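Local coordinates for protein PML (Homo sapiens, PDB 6IMQ), which probably organises nuclear bodies, its B1-box zinc finger forming multimers that regulate the biogenesis of these bodies and leukaemia development, at residues A8-T13 and E27-A32; F21-C26 and L42-R47. All blocks are in the same frame, centred on the assembly; numbering follows the deposited sequence.

Contact 1: A8-T13 and E27-A32; sequences AQAVCT and EQLLCA. With ZN (zinc ion), chain H.
Half of a Cys4 zinc site and a loop-to-strand docking make up this contact, in which Cys12 and Thr13, from the loop ahead of strand 21-23, meet strand 28-30 and the following Cys31. Cys12 SG and Cys31 SG bind the same zinc ion, at 2.4 and 2.3 Å, and Cys15 and Cys34 complete its shell. The Cys12 thiolate is also gripped by a nearly straight N-H...S bond from Cys31 N to Cys12 SG (3.3 Å, 166°). Its sulfur stands opposite the backbone N about the first side-chain bond (chi1 179°), which brings it to both the metal and that N-H. Next along, Leu29 O takes two donors from opposite faces of its carbonyl plane: Thr13 N at 2.8 Å, well above the plane, and Thr13 OG1 at 3.1 Å. Thr13 CG2 settles on the Leu29 backbone, while the Gln28 side chain crosses that of Thr13 at about a right angle. Ala10 CB meets Leu29 CD1 at 3.8 Å, an apolar contact. Backbone N-H...S bonds to zinc-bound cysteines are common in zinc fingers; here the bond joins two ligands of one Cys4 site, and it probably spreads the negative charge of the sulfur and steadies it as a ligand.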
# COMPACT_ATOMS: atom_id res chain seq x y z
N ALA B 8 -11.98 5.18 -8.63
CA ALA B 8 -10.92 5.81 -9.40
C ALA B 8 -10.72 7.26 -8.99
O ALA B 8 -9.63 7.82 -9.15
CB ALA B 8 -11.23 5.73 -10.90
N GLN B 9 -11.77 7.90 -8.46
CA GLN B 9 -11.69 9.28 -7.98
C GLN B 9 -11.56 9.37 -6.47
O GLN B 9 -12.02 10.34 -5.86
CB GLN B 9 -12.93 10.06 -8.44
CG GLN B 9 -13.03 10.26 -9.93
CD GLN B 9 -14.43 10.64 -10.38
OE1 GLN B 9 -15.04 11.56 -9.83
NE2 GLN B 9 -14.95 9.92 -11.36
N ALA B 10 -10.94 8.38 -5.84
CA ALA B 10 -10.78 8.39 -4.40
C ALA B 10 -9.99 9.61 -3.96
O ALA B 10 -9.07 10.06 -4.65
CB ALA B 10 -10.08 7.12 -3.92
N VAL B 11 -10.35 10.14 -2.79
CA VAL B 11 -9.74 11.37 -2.31
C VAL B 11 -9.21 11.19 -0.90
O VAL B 11 -9.67 10.33 -0.14
CB VAL B 11 -10.74 12.55 -2.37
CG1 VAL B 11 -11.06 12.91 -3.82
CG2 VAL B 11 -12.01 12.22 -1.60
N CYS B 12 -8.20 11.99 -0.58
CA CYS B 12 -7.61 12.01 0.75
C CYS B 12 -8.67 12.25 1.81
O CYS B 12 -9.58 13.06 1.63
CB CYS B 12 -6.54 13.11 0.78
SG CYS B 12 -5.71 13.30 2.33
N THR B 13 -8.55 11.53 2.93
CA THR B 13 -9.53 11.69 3.99
C THR B 13 -9.41 13.03 4.69
O THR B 13 -10.37 13.47 5.33
CB THR B 13 -9.40 10.56 5.02
OG1 THR B 13 -8.09 10.58 5.61
CG2 THR B 13 -9.64 9.20 4.35
N GLU B 27 -6.96 2.75 8.41
CA GLU B 27 -8.05 2.36 7.51
C GLU B 27 -8.51 3.55 6.66
O GLU B 27 -9.70 3.70 6.35
CB GLU B 27 -9.22 1.75 8.29
CG GLU B 27 -10.38 2.71 8.62
CD GLU B 27 -11.11 2.35 9.91
OE1 GLU B 27 -10.46 2.31 10.98
OE2 GLU B 27 -12.34 2.11 9.87
N GLN B 28 -7.57 4.39 6.26
CA GLN B 28 -7.90 5.65 5.61
C GLN B 28 -7.07 5.88 4.37
O GLN B 28 -5.95 5.38 4.23
CB GLN B 28 -7.71 6.84 6.56
CG GLN B 28 -8.87 7.14 7.45
CD GLN B 28 -8.56 8.21 8.47
OE1 GLN B 28 -7.54 8.89 8.39
NE2 GLN B 28 -9.43 8.36 9.46
N LEU B 29 -7.63 6.68 3.47
CA LEU B 29 -6.96 7.12 2.25
C LEU B 29 -6.26 8.45 2.46
O LEU B 29 -6.81 9.36 3.11
CB LEU B 29 -7.97 7.25 1.11
CG LEU B 29 -8.63 5.96 0.61
CD1 LEU B 29 -9.87 6.29 -0.20
CD2 LEU B 29 -7.62 5.18 -0.20
N LEU B 30 -5.06 8.59 1.89
CA LEU B 30 -4.30 9.82 2.04
C LEU B 30 -3.64 10.23 0.74
O LEU B 30 -3.20 9.39 -0.05
CB LEU B 30 -3.22 9.69 3.12
CG LEU B 30 -3.69 9.40 4.54
CD1 LEU B 30 -2.50 9.02 5.40
CD2 LEU B 30 -4.41 10.61 5.10
N CYS B 31 -3.57 11.54 0.51
CA CYS B 31 -2.75 12.06 -0.57
C CYS B 31 -1.27 11.98 -0.16
O CYS B 31 -0.93 11.73 1.00
CB CYS B 31 -3.14 13.49 -0.91
SG CYS B 31 -2.65 14.76 0.27
N ALA B 32 -0.39 12.20 -1.14
CA ALA B 32 1.04 12.09 -0.87
C ALA B 32 1.46 13.05 0.24
O ALA B 32 2.17 12.66 1.18
CB ALA B 32 1.83 12.38 -2.15
ZN ZN H . -4.32 15.14 1.75

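Contact 2: F21-C26 and L42-R47; sequences FWCFEC and LKHEAR. With ZN (zinc ion), chain I.
The His44 ring lies between Leu42 CB, over the centre of one face, and Glu25 CB, which makes a CH-pi contact on the opposite face, 3.9 Å from the centroid; Cys26 SG sits at the ring's edge, in its plane. This is the Cys2His2 zinc site of the B-box, where Cys23, Cys26 and His44, through ND1 at 2.1 Å, share the ion with His38 of helix 32-41. The Phe24 ring has Trp22 CD1 over one face, towards the rim, and its CZ comes within 3.7 Å of Arg47 CG, the ring and guanidinium planes being 40° apart. Arg47 CG is placed between its own backbone N and carbonyl carbon (chi1 74°), and the chain bends at chi2 as it passes the ring. With alanine here instead of Phe24, the aliphatic part of Arg47 and the Trp22 edge would probably lose their apolar partner, leaving a gap between them. Trp22 and Arg47 form an antiparallel hydrogen-bonded pair, followed by Cys23 and Ala46 as a non-hydrogen-bonded pair; beyond these bridges Phe24 N donates a single bond to Glu45 O at 2.9 Å. The second subunit covers this side: Asp7 O of that chain accepts from Trp22 NE1, and OE1 of Gln4, also of the second subunit, accepts from Arg47 NH1, consistent with a role in multimer formation. Within the CxxC turn, Cys26 N donates to the metal-bound Cys23 SG at 3.3 Å, almost straight at 173°.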
# COMPACT_ATOMS: atom_id res chain seq x y z
N PHE B 21 -2.35 6.84 -1.10
CA PHE B 21 -1.90 5.87 -0.13
C PHE B 21 -3.08 5.37 0.67
O PHE B 21 -4.11 6.04 0.80
CB PHE B 21 -0.84 6.47 0.80
CG PHE B 21 0.42 6.83 0.10
CD1 PHE B 21 0.54 8.03 -0.57
CD2 PHE B 21 1.47 5.94 0.08
CE1 PHE B 21 1.70 8.35 -1.23
CE2 PHE B 21 2.64 6.24 -0.58
CZ PHE B 21 2.76 7.45 -1.24
N TRP B 22 -2.93 4.16 1.16
CA TRP B 22 -3.89 3.50 2.03
C TRP B 22 -3.13 3.09 3.28
O TRP B 22 -2.08 2.44 3.19
CB TRP B 22 -4.53 2.29 1.36
CG TRP B 22 -5.35 1.42 2.27
CD1 TRP B 22 -5.00 0.21 2.76
CD2 TRP B 22 -6.66 1.70 2.77
NE1 TRP B 22 -6.01 -0.30 3.54
CE2 TRP B 22 -7.04 0.59 3.56
CE3 TRP B 22 -7.55 2.76 2.63
CZ2 TRP B 22 -8.27 0.53 4.22
CZ3 TRP B 22 -8.77 2.70 3.28
CH2 TRP B 22 -9.12 1.59 4.06
N CYS B 23 -3.64 3.48 4.43
CA CYS B 23 -3.05 3.06 5.70
C CYS B 23 -3.84 1.88 6.25
O CYS B 23 -5.06 1.98 6.45
CB CYS B 23 -3.02 4.20 6.71
SG CYS B 23 -2.29 3.59 8.23
N PHE B 24 -3.15 0.79 6.53
CA PHE B 24 -3.82 -0.41 7.01
C PHE B 24 -4.28 -0.28 8.46
O PHE B 24 -5.27 -0.93 8.85
CB PHE B 24 -2.89 -1.62 6.86
CG PHE B 24 -2.63 -2.00 5.44
CD1 PHE B 24 -3.63 -2.58 4.69
CD2 PHE B 24 -1.40 -1.79 4.85
CE1 PHE B 24 -3.42 -2.94 3.38
CE2 PHE B 24 -1.17 -2.15 3.54
CZ PHE B 24 -2.19 -2.73 2.80
N GLU B 25 -3.62 0.54 9.27
CA GLU B 25 -4.04 0.64 10.67
C GLU B 25 -5.02 1.79 10.90
O GLU B 25 -5.93 1.65 11.72
CB GLU B 25 -2.82 0.78 11.58
CG GLU B 25 -2.12 -0.56 11.85
CD GLU B 25 -0.69 -0.59 11.35
OE1 GLU B 25 0.23 -0.79 12.17
OE2 GLU B 25 -0.48 -0.42 10.13
N CYS B 26 -4.86 2.92 10.20
CA CYS B 26 -5.88 3.95 10.27
C CYS B 26 -7.12 3.56 9.46
O CYS B 26 -8.23 4.02 9.78
CB CYS B 26 -5.35 5.29 9.74
SG CYS B 26 -4.00 6.09 10.62
N LEU B 42 3.31 8.98 12.82
CA LEU B 42 2.84 7.65 13.16
C LEU B 42 3.76 6.63 12.51
O LEU B 42 4.47 6.93 11.55
CB LEU B 42 1.38 7.44 12.72
CG LEU B 42 0.40 8.43 13.35
CD1 LEU B 42 -0.89 8.55 12.56
CD2 LEU B 42 0.08 8.02 14.80
N LYS B 43 3.76 5.42 13.05
CA LYS B 43 4.47 4.29 12.46
C LYS B 43 3.41 3.22 12.16
O LYS B 43 3.17 2.32 12.97
CB LYS B 43 5.60 3.77 13.36
CG LYS B 43 5.29 3.65 14.84
CD LYS B 43 6.07 4.69 15.67
CE LYS B 43 7.13 4.06 16.57
NZ LYS B 43 6.65 3.73 17.95
N HIS B 44 2.78 3.33 11.00
CA HIS B 44 1.72 2.43 10.57
C HIS B 44 2.11 1.72 9.28
O HIS B 44 2.76 2.32 8.42
CB HIS B 44 0.40 3.18 10.34
CG HIS B 44 -0.29 3.63 11.59
ND1 HIS B 44 -1.47 4.35 11.57
CD2 HIS B 44 0.01 3.45 12.90
CE1 HIS B 44 -1.85 4.60 12.80
NE2 HIS B 44 -0.98 4.07 13.63
N GLU B 45 1.70 0.46 9.15
CA GLU B 45 1.76 -0.20 7.86
C GLU B 45 0.83 0.51 6.88
O GLU B 45 -0.34 0.75 7.18
CB GLU B 45 1.34 -1.66 7.98
CG GLU B 45 2.45 -2.65 8.22
CD GLU B 45 1.97 -4.08 8.01
OE1 GLU B 45 1.00 -4.49 8.69
OE2 GLU B 45 2.54 -4.78 7.15
N ALA B 46 1.35 0.83 5.70
CA ALA B 46 0.56 1.52 4.69
C ALA B 46 1.15 1.17 3.34
O ALA B 46 2.28 0.69 3.24
CB ALA B 46 0.54 3.03 4.91
N ARG B 47 0.38 1.45 2.30
CA ARG B 47 0.86 1.11 0.97
C ARG B 47 0.45 2.14 -0.06
O ARG B 47 -0.61 2.78 0.07
CB ARG B 47 0.34 -0.26 0.54
CG ARG B 47 -1.13 -0.28 0.18
CD ARG B 47 -1.26 -1.30 -0.92
NE ARG B 47 -2.59 -1.82 -1.16
CZ ARG B 47 -3.24 -1.64 -2.29
NH1 ARG B 47 -2.70 -0.93 -3.28
NH2 ARG B 47 -4.44 -2.16 -2.45
ZN ZN I . -2.14 5.28 9.81

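Overall arrangement
From the N terminus, the chain first runs through strand 3-6 into the loop of residues 8-13, then along strand 21-23, strand 28-30 and helix 32-41 to the last strand, 46-48. Contact 1 closes the loop between 13 and 27, and contact 2 the one between 26 and 42, which holds strand 28-30 and the helix. The two cross, since their segments alternate along the sequence, much as the two zinc ions of a B-box bind ligand pairs in alternation. Their common ground is the antiparallel sheet, where strand 21-23 lies between 28-30 and 46-48. Leu30 O with Phe21 N and Gln28 O with Cys23 N probably hydrogen-bond one contact to the other.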